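Local coordinates for protein Rubredoxin\:oxygen oxidoreductase (PDB 1E5D) that reduces molecular oxygen to two water molecules in a four-electron reaction, using a diiron centre and a flavin mononucleotide cofactor, at residues Gln169-Ser174 / Val183-Arg188; Ala87-Ile92 / Lys117-Gln122; Cys61-Ala64 / Asp68-Lys71. All blocks are in the same frame, centred on the assembly; numbering follows the deposited sequence.

All three contacts lie in the metallo-beta-lactamase-like part of the chain, and in all of them the two segments meet through apolar groups. Contact 1 is the buried one: a loop lies against the start of helix 183-198, where the backbone of Gln-169 hydrogen-bonds to that of His-226 in the diiron pocket. Contacts 2 and 3 sit nearer the surface, about 16 Å apart between centres, and they touch: CD2 of Leu-91 lies 4.1 Å from CD1 of Ile-63, joining helices 88-95 and 56-64. Contact 2 is built on an aromatic face, contact 3 on a proline ring beside a short turn, whereas contact 1 combines methyl packing with a tethered amide.

Contact 1 (Gln169-Ser174 / Val183-Arg188); sequences QNIAAS and VHTLER
Leu-186, on the first turns of helix 183-198, packs its CD1 methyl on Gln-169 and lies more loosely beside the end of Ile-171 in the loop that precedes the helix. The tighter part is the pairing with Gln-169: CD1 of Leu-186 lies 4.0 Å from CG of Gln-169 and 4.1 Å from the amide carbon CD of the same residue. Gln-169 bends at chi2 (74°), so the methyl meets the aliphatic corner and the base of the amide together, the two side chains slanting across each other. With CG of Leu-186 anti to its backbone N (chi1 172°), the branch end comes closer to the loop than CB alone would bring it.

Ile-171 makes the looser part. Its CD1 points at the helix backbone, 4.3 Å from CA of Leu-186, and is only grazed by Thr-185, whose CG2 stays 4.5 Å from that CD1. The partly exposed Thr-185 marks the side nearer solvent, while Ile-181 and Ala-189 close in on Ile-171 from beyond the two segments.

The amide of Gln-169, though it lies beside Leu-186, takes its polar partners from outside the two segments. OE1 accepts from Val-228 N and NE2 is hydrogen-bonded to Phe-167 O, which fixes the rotation of the amide, and the backbone of Gln-169 is hydrogen-bonded to that of His-226, a residue of the diiron pocket. One glutamine thus does two jobs: its CG methylene and amide carbon pack on Leu-186, while its buried amide has both ends satisfied and ties the loop to the strip of chain carrying an iron ligand.

Contact 2 (Ala87-Ile92 / Lys117-Gln122); sequences ALPALI and KDWPVQ
Ile-92 of helix 88-95 sets its CD1 methyl over one face of the indole of Trp-119, in the loop leading to strand 121-124. This is a CH-pi contact: CD1 of Ile-92 stands 3.3 Å from the centroid of the six-membered ring of Trp-119, only 13° off the ring normal, and so is centred over the face. The isoleucine side chain comes down on the indole at about a right angle.

The remaining contacts are apolar and less direct. CD2 of Leu-88 approaches CZ3 of Trp-119 obliquely, to 3.8 Å, and CG of Leu-88 is 4.0 Å from the same CZ3. A chi1 of 178° places this CG beside the carbonyl carbon of Leu-88 and carries the branch to the CZ3 corner. Pro-89 closes the patch more loosely, its CG being 4.5 Å from CH2 of Trp-119.

Around the pair, Tyr-116 stacks with the indole, Met-110 of helix 104-114 touches Leu-88, and Phe-114 of that helix touches Pro-89.

Since the two segments share dispersion and CH-pi attraction rather than polar bonds, their fit depends on shape: a methyl over the centre of the ring, with leucine and, more loosely, proline meeting the benzo end from the same side.

Contact 3 (Cys61-Ala64 / Asp68-Lys71); sequences CGIA and DPKK
Ile-63 and Ala-64, in the last part of helix 56-64, meet the ring of Pro-69 across the short loop that follows the helix. Coming along the helix, Cys-61 has its CB directed away from 68-71. Gly-62 next takes no part in the contact, but its carbonyl O is hydrogen-bonded to Ser-65 OG just past the segment, a feature of the last part of the helix.

Ile-63 is the buried member. Its CG2 branch does the touching, 4.0 Å from CG of Pro-69 and 4.1 Å from CA of Pro-69, so the methyl lies alongside the ring, reaching both atoms. A chi1 of -70° sets CG2 anti to the backbone N and facing the proline, leaving the longer CG1-CD1 arm for another neighbour, Leu-91 of helix 88-95. The isoleucine is thus shared between the turn and the next helix.

Ala-64 follows at the exposed margin. Its CB is 4.1 Å from CD of Pro-69, the ring carbon bonded to the proline nitrogen; Ile-63 and Ala-64 therefore take neighbouring ring atoms, CG and CD. The backbones are closest here too, the CA atoms of Ala-64 and Asp-68 being 5.0 Å apart.

On the other segment, Pro-69 begins a short 3-10 turn closed by the backbone bond from Lys-71 N to Asp-68 O, 2.8 Å long. Asp-68 OD1 also accepts from Lys-70 N in the manner of an Asx turn, though the modelled place of that oxygen is doubtful. Cys-95 touches Pro-69 from helix 88-95.

Together these residues make up part of the return from helix to strand in a beta-alpha-beta crossover: strand 46-48, helix 56-64 and strand 74-77, whose two strands are parallel neighbours in one sheet of the metallo-beta-lactamase fold.

Contact 1 (Gln169-Ser174 / Val183-Arg188)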
ATOM      1  N   GLN A 169      -2.724  19.577 -16.024  1.00  9.08           N
ATOM      2  CA  GLN A 169      -2.700  19.631 -14.569  1.00 10.16           C
ATOM      3  C   GLN A 169      -4.071  19.173 -14.091  1.00 18.51           C
ATOM      4  O   GLN A 169      -5.069  19.460 -14.749  1.00 18.88           O
ATOM      5  CB  GLN A 169      -2.370  21.017 -14.037  1.00  9.56           C
ATOM      6  CG  GLN A 169      -1.886  22.045 -15.039  1.00  6.50           C
ATOM      7  CD  GLN A 169      -3.008  22.559 -15.918  1.00  9.55           C
ATOM      8  OE1 GLN A 169      -4.094  22.910 -15.467  1.00 17.19           O
ATOM      9  NE2 GLN A 169      -2.750  22.607 -17.218  1.00 15.00           N
ATOM     10  N   ASN A 170      -4.136  18.471 -12.968  1.00 26.79           N
ATOM     11  CA  ASN A 170      -5.459  18.096 -12.456  1.00 17.60           C
ATOM     12  C   ASN A 170      -6.070  19.237 -11.660  1.00 13.49           C
ATOM     13  O   ASN A 170      -5.910  19.334 -10.446  1.00 20.48           O
ATOM     14  CB  ASN A 170      -5.316  16.821 -11.621  1.00  8.62           C
ATOM     15  CG  ASN A 170      -5.091  15.636 -12.547  1.00 18.97           C
ATOM     16  OD1 ASN A 170      -4.294  14.750 -12.264  1.00 20.00           O
ATOM     17  ND2 ASN A 170      -5.810  15.642 -13.660  1.00  2.04           N
ATOM     18  N   ILE A 171      -6.774  20.129 -12.340  1.00 14.57           N
ATOM     19  CA  ILE A 171      -7.482  21.217 -11.689  1.00 15.03           C
ATOM     20  C   ILE A 171      -8.911  21.314 -12.216  1.00 18.53           C
ATOM     21  O   ILE A 171      -9.112  21.586 -13.405  1.00 24.72           O
ATOM     22  CB  ILE A 171      -6.796  22.574 -11.917  1.00 18.39           C
ATOM     23  CG1 ILE A 171      -5.394  22.670 -11.321  1.00 23.33           C
ATOM     24  CG2 ILE A 171      -7.677  23.703 -11.403  1.00 22.12           C
ATOM     25  CD1 ILE A 171      -4.802  24.057 -11.428  1.00 35.53           C
ATOM     26  N   ALA A 172      -9.882  21.091 -11.335  1.00 18.85           N
ATOM     27  CA  ALA A 172     -11.286  21.242 -11.728  1.00 18.46           C
ATOM     28  C   ALA A 172     -11.756  22.609 -11.243  1.00 15.15           C
ATOM     29  O   ALA A 172     -11.708  22.859 -10.037  1.00 19.02           O
ATOM     30  CB  ALA A 172     -12.164  20.137 -11.181  1.00 15.39           C
ATOM     31  N   ALA A 173     -12.173  23.479 -12.155  1.00 13.08           N
ATOM     32  CA  ALA A 173     -12.513  24.832 -11.712  1.00 15.37           C
ATOM     33  C   ALA A 173     -13.448  25.535 -12.677  1.00 17.74           C
ATOM     34  O   ALA A 173     -13.592  25.127 -13.828  1.00 18.05           O
ATOM     35  CB  ALA A 173     -11.228  25.635 -11.545  1.00 14.71           C
ATOM     36  N   SER A 174     -14.077  26.612 -12.209  1.00 14.86           N
ATOM     37  CA  SER A 174     -14.879  27.390 -13.156  1.00 11.60           C
ATOM     38  C   SER A 174     -13.959  28.089 -14.154  1.00 14.10           C
ATOM     39  O   SER A 174     -14.359  28.382 -15.281  1.00 31.05           O
ATOM     40  CB  SER A 174     -15.761  28.413 -12.453  1.00  9.96           C
ATOM     41  OG  SER A 174     -15.613  28.339 -11.049  1.00 28.72           O
ATOM     42  N   VAL A 183      -0.634  31.475  -9.624  1.00 25.63           N
ATOM     43  CA  VAL A 183       0.498  30.686 -10.078  1.00 30.25           C
ATOM     44  C   VAL A 183       0.832  29.545  -9.128  1.00 28.08           C
ATOM     45  O   VAL A 183       1.060  28.423  -9.578  1.00 32.15           O
ATOM     46  CB  VAL A 183       1.770  31.548 -10.226  1.00 32.87           C
ATOM     47  CG1 VAL A 183       2.369  31.319 -11.600  1.00 27.65           C
ATOM     48  CG2 VAL A 183       1.438  33.004  -9.969  1.00 45.68           C
ATOM     49  N   HIS A 184       0.877  29.859  -7.834  1.00 21.59           N
ATOM     50  CA  HIS A 184       1.278  28.820  -6.883  1.00 28.03           C
ATOM     51  C   HIS A 184       0.342  27.627  -6.992  1.00 20.23           C
ATOM     52  O   HIS A 184       0.739  26.464  -6.935  1.00 26.13           O
ATOM     53  CB  HIS A 184       1.320  29.366  -5.457  1.00 29.91           C
ATOM     54  CG  HIS A 184       0.032  29.983  -5.016  1.00 42.66           C
ATOM     55  ND1 HIS A 184      -0.231  31.329  -5.168  1.00 46.96           N
ATOM     56  CD2 HIS A 184      -1.064  29.444  -4.431  1.00 46.61           C
ATOM     57  CE1 HIS A 184      -1.438  31.582  -4.687  1.00 49.51           C
ATOM     58  NE2 HIS A 184      -1.969  30.457  -4.234  1.00 47.96           N
ATOM     59  N   THR A 185      -0.947  27.930  -7.169  1.00 12.79           N
ATOM     60  CA  THR A 185      -1.871  26.808  -7.347  1.00 19.78           C
ATOM     61  C   THR A 185      -1.542  26.071  -8.642  1.00 14.83           C
ATOM     62  O   THR A 185      -1.374  24.855  -8.690  1.00 24.79           O
ATOM     63  CB  THR A 185      -3.336  27.268  -7.368  1.00 26.72           C
ATOM     64  OG1 THR A 185      -3.641  27.953  -6.146  1.00 38.08           O
ATOM     65  CG2 THR A 185      -4.265  26.064  -7.441  1.00 11.51           C
ATOM     66  N   LEU A 186      -1.449  26.865  -9.701  1.00 14.01           N
ATOM     67  CA  LEU A 186      -1.188  26.310 -11.020  1.00 14.12           C
ATOM     68  C   LEU A 186       0.107  25.512 -11.036  1.00 15.04           C
ATOM     69  O   LEU A 186       0.164  24.434 -11.627  1.00 19.24           O
ATOM     70  CB  LEU A 186      -1.133  27.428 -12.065  1.00 14.97           C
ATOM     71  CG  LEU A 186      -0.685  27.004 -13.464  1.00 18.76           C
ATOM     72  CD1 LEU A 186      -1.577  25.876 -13.964  1.00 18.40           C
ATOM     73  CD2 LEU A 186      -0.683  28.190 -14.407  1.00 16.47           C
ATOM     74  N   GLU A 187       1.137  26.064 -10.398  1.00 14.23           N
ATOM     75  CA  GLU A 187       2.451  25.431 -10.446  1.00 17.17           C
ATOM     76  C   GLU A 187       2.473  24.121  -9.665  1.00 17.23           C
ATOM     77  O   GLU A 187       3.014  23.120 -10.143  1.00 19.96           O
ATOM     78  CB  GLU A 187       3.534  26.369  -9.913  1.00 19.68           C
ATOM     79  CG  GLU A 187       4.937  26.025 -10.406  1.00 26.00           C
ATOM     80  CD  GLU A 187       5.629  25.015  -9.505  1.00 25.41           C
ATOM     81  OE1 GLU A 187       5.379  25.116  -8.281  1.00 31.27           O
ATOM     82  OE2 GLU A 187       6.354  24.137 -10.012  1.00 25.82           O
ATOM     83  N   ARG A 188       1.926  24.148  -8.458  1.00 10.39           N
ATOM     84  CA  ARG A 188       1.934  22.948  -7.621  1.00 14.65           C
ATOM     85  C   ARG A 188       1.255  21.803  -8.353  1.00 12.25           C
ATOM     86  O   ARG A 188       1.708  20.663  -8.356  1.00 18.97           O
ATOM     87  CB  ARG A 188       1.257  23.249  -6.290  1.00 14.12           C
ATOM     88  CG  ARG A 188       1.088  22.055  -5.372  1.00 31.34           C
ATOM     89  CD  ARG A 188       2.384  21.296  -5.138  1.00 42.16           C
ATOM     90  NE  ARG A 188       2.150  19.930  -4.684  1.00 52.65           N
ATOM     91  CZ  ARG A 188       2.662  19.347  -3.613  1.00 56.49           C
ATOM     92  NH1 ARG A 188       3.487  20.008  -2.814  1.00 53.27           N
ATOM     93  NH2 ARG A 188       2.350  18.088  -3.332  1.00 65.98           N
TER

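Contact 2 (Ala87-Ile92 / Lys117-Gln122)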
ATOM      1  N   ALA A  87     -14.333   7.979 -25.734  1.00 15.35           N
ATOM      2  CA  ALA A  87     -15.588   8.302 -26.406  1.00 18.02           C
ATOM      3  C   ALA A  87     -15.413   8.217 -27.919  1.00 24.60           C
ATOM      4  O   ALA A  87     -16.302   8.578 -28.686  1.00 28.06           O
ATOM      5  CB  ALA A  87     -16.078   9.676 -25.985  1.00  9.01           C
ATOM      6  N   LEU A  88     -14.250   7.729 -28.340  1.00 23.52           N
ATOM      7  CA  LEU A  88     -13.969   7.593 -29.772  1.00 24.36           C
ATOM      8  C   LEU A  88     -15.065   6.778 -30.447  1.00 27.48           C
ATOM      9  O   LEU A  88     -15.644   7.289 -31.414  1.00 27.01           O
ATOM     10  CB  LEU A  88     -12.584   7.007 -30.002  1.00 18.36           C
ATOM     11  CG  LEU A  88     -12.147   6.755 -31.440  1.00 18.34           C
ATOM     12  CD1 LEU A  88     -12.493   7.928 -32.335  1.00 24.48           C
ATOM     13  CD2 LEU A  88     -10.647   6.468 -31.512  1.00 16.70           C
ATOM     14  N   PRO A  89     -15.404   5.585 -29.985  1.00 26.94           N
ATOM     15  CA  PRO A  89     -16.517   4.840 -30.596  1.00 25.77           C
ATOM     16  C   PRO A  89     -17.798   5.659 -30.688  1.00 26.26           C
ATOM     17  O   PRO A  89     -18.439   5.693 -31.741  1.00 43.16           O
ATOM     18  CB  PRO A  89     -16.744   3.668 -29.636  1.00 24.53           C
ATOM     19  CG  PRO A  89     -15.423   3.472 -28.976  1.00 27.31           C
ATOM     20  CD  PRO A  89     -14.795   4.831 -28.877  1.00 23.24           C
ATOM     21  N   ALA A  90     -18.208   6.328 -29.617  1.00 26.82           N
ATOM     22  CA  ALA A  90     -19.431   7.129 -29.703  1.00 26.45           C
ATOM     23  C   ALA A  90     -19.292   8.244 -30.729  1.00 24.96           C
ATOM     24  O   ALA A  90     -20.250   8.616 -31.405  1.00 33.36           O
ATOM     25  CB  ALA A  90     -19.799   7.730 -28.352  1.00 18.98           C
ATOM     26  N   LEU A  91     -18.090   8.811 -30.845  1.00 20.96           N
ATOM     27  CA  LEU A  91     -17.928   9.947 -31.745  1.00 22.15           C
ATOM     28  C   LEU A  91     -17.948   9.504 -33.204  1.00 28.87           C
ATOM     29  O   LEU A  91     -18.507  10.175 -34.070  1.00 33.22           O
ATOM     30  CB  LEU A  91     -16.632  10.679 -31.445  1.00 28.30           C
ATOM     31  CG  LEU A  91     -16.646  11.798 -30.410  1.00 33.30           C
ATOM     32  CD1 LEU A  91     -15.225  12.335 -30.283  1.00 38.43           C
ATOM     33  CD2 LEU A  91     -17.613  12.910 -30.762  1.00 30.68           C
ATOM     34  N   ILE A  92     -17.320   8.364 -33.477  1.00 28.50           N
ATOM     35  CA  ILE A  92     -17.361   7.827 -34.826  1.00 26.51           C
ATOM     36  C   ILE A  92     -18.815   7.662 -35.259  1.00 33.21           C
ATOM     37  O   ILE A  92     -19.183   7.914 -36.399  1.00 45.77           O
ATOM     38  CB  ILE A  92     -16.665   6.467 -34.914  1.00 26.60           C
ATOM     39  CG1 ILE A  92     -15.142   6.588 -34.919  1.00 24.09           C
ATOM     40  CG2 ILE A  92     -17.162   5.685 -36.122  1.00 23.21           C
ATOM     41  CD1 ILE A  92     -14.494   5.531 -34.064  1.00 17.70           C
ATOM     42  N   LYS A 117     -13.037  -2.660 -36.624  1.00 50.25           N
ATOM     43  CA  LYS A 117     -13.014  -3.332 -37.923  1.00 61.54           C
ATOM     44  C   LYS A 117     -12.927  -2.321 -39.047  1.00 56.31           C
ATOM     45  O   LYS A 117     -11.978  -2.289 -39.838  1.00 46.77           O
ATOM     46  CB  LYS A 117     -14.233  -4.246 -38.073  1.00 73.43           C
ATOM     47  CG  LYS A 117     -13.877  -5.620 -38.621  1.00 87.94           C
ATOM     48  CD  LYS A 117     -13.728  -6.662 -37.525  1.00 98.72           C
ATOM     49  CE  LYS A 117     -13.600  -8.064 -38.109  1.00103.10           C
ATOM     50  NZ  LYS A 117     -14.118  -9.109 -37.179  1.00106.47           N
ATOM     51  N   ASP A 118     -13.906  -1.424 -39.208  1.00 53.62           N
ATOM     52  CA  ASP A 118     -13.742  -0.617 -40.429  1.00 58.29           C
ATOM     53  C   ASP A 118     -13.724   0.871 -40.135  1.00 49.84           C
ATOM     54  O   ASP A 118     -14.698   1.571 -40.409  1.00 61.23           O
ATOM     55  CB  ASP A 118     -14.852  -0.994 -41.415  1.00 72.16           C
ATOM     56  CG  ASP A 118     -14.821  -2.470 -41.767  1.00 81.76           C
ATOM     57  OD1 ASP A 118     -13.775  -2.953 -42.254  1.00 82.76           O
ATOM     58  OD2 ASP A 118     -15.840  -3.165 -41.558  1.00103.82           O
ATOM     59  N   TRP A 119     -12.618   1.349 -39.575  1.00 41.70           N
ATOM     60  CA  TRP A 119     -12.469   2.752 -39.216  1.00 36.29           C
ATOM     61  C   TRP A 119     -11.528   3.458 -40.185  1.00 28.92           C
ATOM     62  O   TRP A 119     -10.480   2.898 -40.518  1.00 42.24           O
ATOM     63  CB  TRP A 119     -11.925   2.905 -37.795  1.00 38.68           C
ATOM     64  CG  TRP A 119     -12.881   2.602 -36.691  1.00 39.27           C
ATOM     65  CD1 TRP A 119     -14.153   2.126 -36.785  1.00 35.78           C
ATOM     66  CD2 TRP A 119     -12.627   2.766 -35.289  1.00 39.45           C
ATOM     67  NE1 TRP A 119     -14.709   1.980 -35.537  1.00 32.14           N
ATOM     68  CE2 TRP A 119     -13.791   2.366 -34.602  1.00 37.53           C
ATOM     69  CE3 TRP A 119     -11.525   3.211 -34.554  1.00 36.96           C
ATOM     70  CZ2 TRP A 119     -13.883   2.400 -33.210  1.00 38.84           C
ATOM     71  CZ3 TRP A 119     -11.625   3.240 -33.176  1.00 36.73           C
ATOM     72  CH2 TRP A 119     -12.789   2.839 -32.510  1.00 36.60           C
ATOM     73  N   PRO A 120     -11.869   4.656 -40.625  1.00 23.43           N
ATOM     74  CA  PRO A 120     -10.986   5.375 -41.552  1.00 26.51           C
ATOM     75  C   PRO A 120      -9.773   5.938 -40.821  1.00 29.34           C
ATOM     76  O   PRO A 120      -9.554   7.148 -40.788  1.00 33.74           O
ATOM     77  CB  PRO A 120     -11.853   6.525 -42.055  1.00 21.88           C
ATOM     78  CG  PRO A 120     -12.823   6.764 -40.951  1.00 23.52           C
ATOM     79  CD  PRO A 120     -13.073   5.430 -40.309  1.00 24.85           C
ATOM     80  N   VAL A 121      -8.983   5.044 -40.233  1.00 27.84           N
ATOM     81  CA  VAL A 121      -7.766   5.460 -39.551  1.00 29.59           C
ATOM     82  C   VAL A 121      -6.690   5.820 -40.569  1.00 29.57           C
ATOM     83  O   VAL A 121      -6.468   5.116 -41.549  1.00 47.38           O
ATOM     84  CB  VAL A 121      -7.252   4.360 -38.609  1.00 28.24           C
ATOM     85  CG1 VAL A 121      -5.949   4.767 -37.946  1.00 22.57           C
ATOM     86  CG2 VAL A 121      -8.313   4.036 -37.567  1.00 25.47           C
ATOM     87  N   GLN A 122      -6.019   6.936 -40.335  1.00 26.10           N
ATOM     88  CA  GLN A 122      -4.932   7.367 -41.196  1.00 22.10           C
ATOM     89  C   GLN A 122      -3.787   7.851 -40.311  1.00 20.96           C
ATOM     90  O   GLN A 122      -3.950   8.784 -39.535  1.00 32.54           O
ATOM     91  CB  GLN A 122      -5.363   8.474 -42.154  1.00 32.85           C
ATOM     92  CG  GLN A 122      -4.638   8.443 -43.489  1.00 44.68           C
ATOM     93  CD  GLN A 122      -4.034   9.766 -43.907  1.00 53.72           C
ATOM     94  OE1 GLN A 122      -4.676  10.575 -44.577  1.00 52.65           O
ATOM     95  NE2 GLN A 122      -2.784  10.004 -43.521  1.00 73.20           N
TER

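Contact 3 (Cys61-Ala64 / Asp68-Lys71)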
ATOM      1  N   CYS A  61     -22.715  17.545 -26.280  1.00 20.51           N
ATOM      2  CA  CYS A  61     -23.515  18.728 -25.996  1.00 25.22           C
ATOM      3  C   CYS A  61     -22.696  19.979 -26.284  1.00 28.12           C
ATOM      4  O   CYS A  61     -23.156  20.920 -26.927  1.00 43.26           O
ATOM      5  CB  CYS A  61     -23.990  18.732 -24.544  1.00 29.37           C
ATOM      6  SG  CYS A  61     -25.781  18.856 -24.300  1.00 96.06           S
ATOM      7  N   GLY A  62     -21.460  19.978 -25.802  1.00 23.91           N
ATOM      8  CA  GLY A  62     -20.582  21.135 -25.944  1.00 19.22           C
ATOM      9  C   GLY A  62     -20.309  21.392 -27.408  1.00 17.79           C
ATOM     10  O   GLY A  62     -20.523  22.493 -27.898  1.00 26.00           O
ATOM     11  N   ILE A  63     -19.846  20.344 -28.076  1.00 15.44           N
ATOM     12  CA  ILE A  63     -19.655  20.363 -29.510  1.00 23.07           C
ATOM     13  C   ILE A  63     -20.857  20.982 -30.224  1.00 24.49           C
ATOM     14  O   ILE A  63     -20.729  21.924 -31.004  1.00 30.10           O
ATOM     15  CB  ILE A  63     -19.479  18.939 -30.074  1.00 28.19           C
ATOM     16  CG1 ILE A  63     -18.167  18.263 -29.699  1.00 27.69           C
ATOM     17  CG2 ILE A  63     -19.680  18.964 -31.587  1.00 25.44           C
ATOM     18  CD1 ILE A  63     -17.874  16.988 -30.464  1.00 25.61           C
ATOM     19  N   ALA A  64     -22.029  20.423 -29.932  1.00 25.43           N
ATOM     20  CA  ALA A  64     -23.257  20.819 -30.610  1.00 27.14           C
ATOM     21  C   ALA A  64     -23.572  22.290 -30.390  1.00 31.38           C
ATOM     22  O   ALA A  64     -24.314  22.886 -31.166  1.00 42.72           O
ATOM     23  CB  ALA A  64     -24.425  19.961 -30.143  1.00 15.07           C
ATOM     24  N   ASP A  68     -23.391  21.157 -35.498  1.00 34.75           N
ATOM     25  CA  ASP A  68     -23.932  19.804 -35.464  1.00 35.68           C
ATOM     26  C   ASP A  68     -22.791  18.802 -35.567  1.00 33.20           C
ATOM     27  O   ASP A  68     -22.002  18.878 -36.513  1.00 38.16           O
ATOM     28  CB  ASP A  68     -24.926  19.547 -36.600  1.00 37.44           C
ATOM     29  CG  ASP A  68     -25.818  18.359 -36.296  1.00 41.85           C
ATOM     30  OD1 ASP A  68     -25.334  17.211 -36.251  1.00 44.78           O
ATOM     31  OD2 ASP A  68     -27.030  18.578 -36.088  1.00 61.64           O
ATOM     32  N   PRO A  69     -22.702  17.887 -34.614  1.00 31.17           N
ATOM     33  CA  PRO A  69     -21.604  16.913 -34.604  1.00 33.50           C
ATOM     34  C   PRO A  69     -21.394  16.206 -35.939  1.00 35.27           C
ATOM     35  O   PRO A  69     -20.256  15.847 -36.252  1.00 36.68           O
ATOM     36  CB  PRO A  69     -22.054  15.916 -33.529  1.00 25.24           C
ATOM     37  CG  PRO A  69     -22.867  16.752 -32.599  1.00 23.79           C
ATOM     38  CD  PRO A  69     -23.619  17.711 -33.480  1.00 26.30           C
ATOM     39  N   LYS A  70     -22.436  15.992 -36.733  1.00 39.51           N
ATOM     40  CA  LYS A  70     -22.295  15.263 -37.998  1.00 37.23           C
ATOM     41  C   LYS A  70     -21.564  16.088 -39.054  1.00 37.28           C
ATOM     42  O   LYS A  70     -21.257  15.575 -40.133  1.00 44.65           O
ATOM     43  CB  LYS A  70     -23.659  14.815 -38.528  1.00 36.30           C
ATOM     44  CG  LYS A  70     -24.349  15.804 -39.441  1.00 40.45           C
ATOM     45  CD  LYS A  70     -25.660  16.319 -38.881  1.00 42.20           C
ATOM     46  CE  LYS A  70     -26.709  16.581 -39.944  1.00 39.36           C
ATOM     47  NZ  LYS A  70     -26.398  17.749 -40.813  1.00 30.76           N
ATOM     48  N   LYS A  71     -21.280  17.349 -38.747  1.00 32.06           N
ATOM     49  CA  LYS A  71     -20.526  18.225 -39.630  1.00 33.55           C
ATOM     50  C   LYS A  71     -19.031  18.083 -39.400  1.00 34.41           C
ATOM     51  O   LYS A  71     -18.223  18.511 -40.226  1.00 48.31           O
ATOM     52  CB  LYS A  71     -20.948  19.686 -39.422  1.00 43.11           C
ATOM     53  CG  LYS A  71     -22.457  19.844 -39.302  1.00 52.65           C
ATOM     54  CD  LYS A  71     -22.958  21.157 -39.866  1.00 50.93           C
ATOM     55  CE  LYS A  71     -23.241  21.063 -41.356  1.00 44.20           C
ATOM     56  NZ  LYS A  71     -23.987  22.267 -41.825  1.00 51.55           N
TER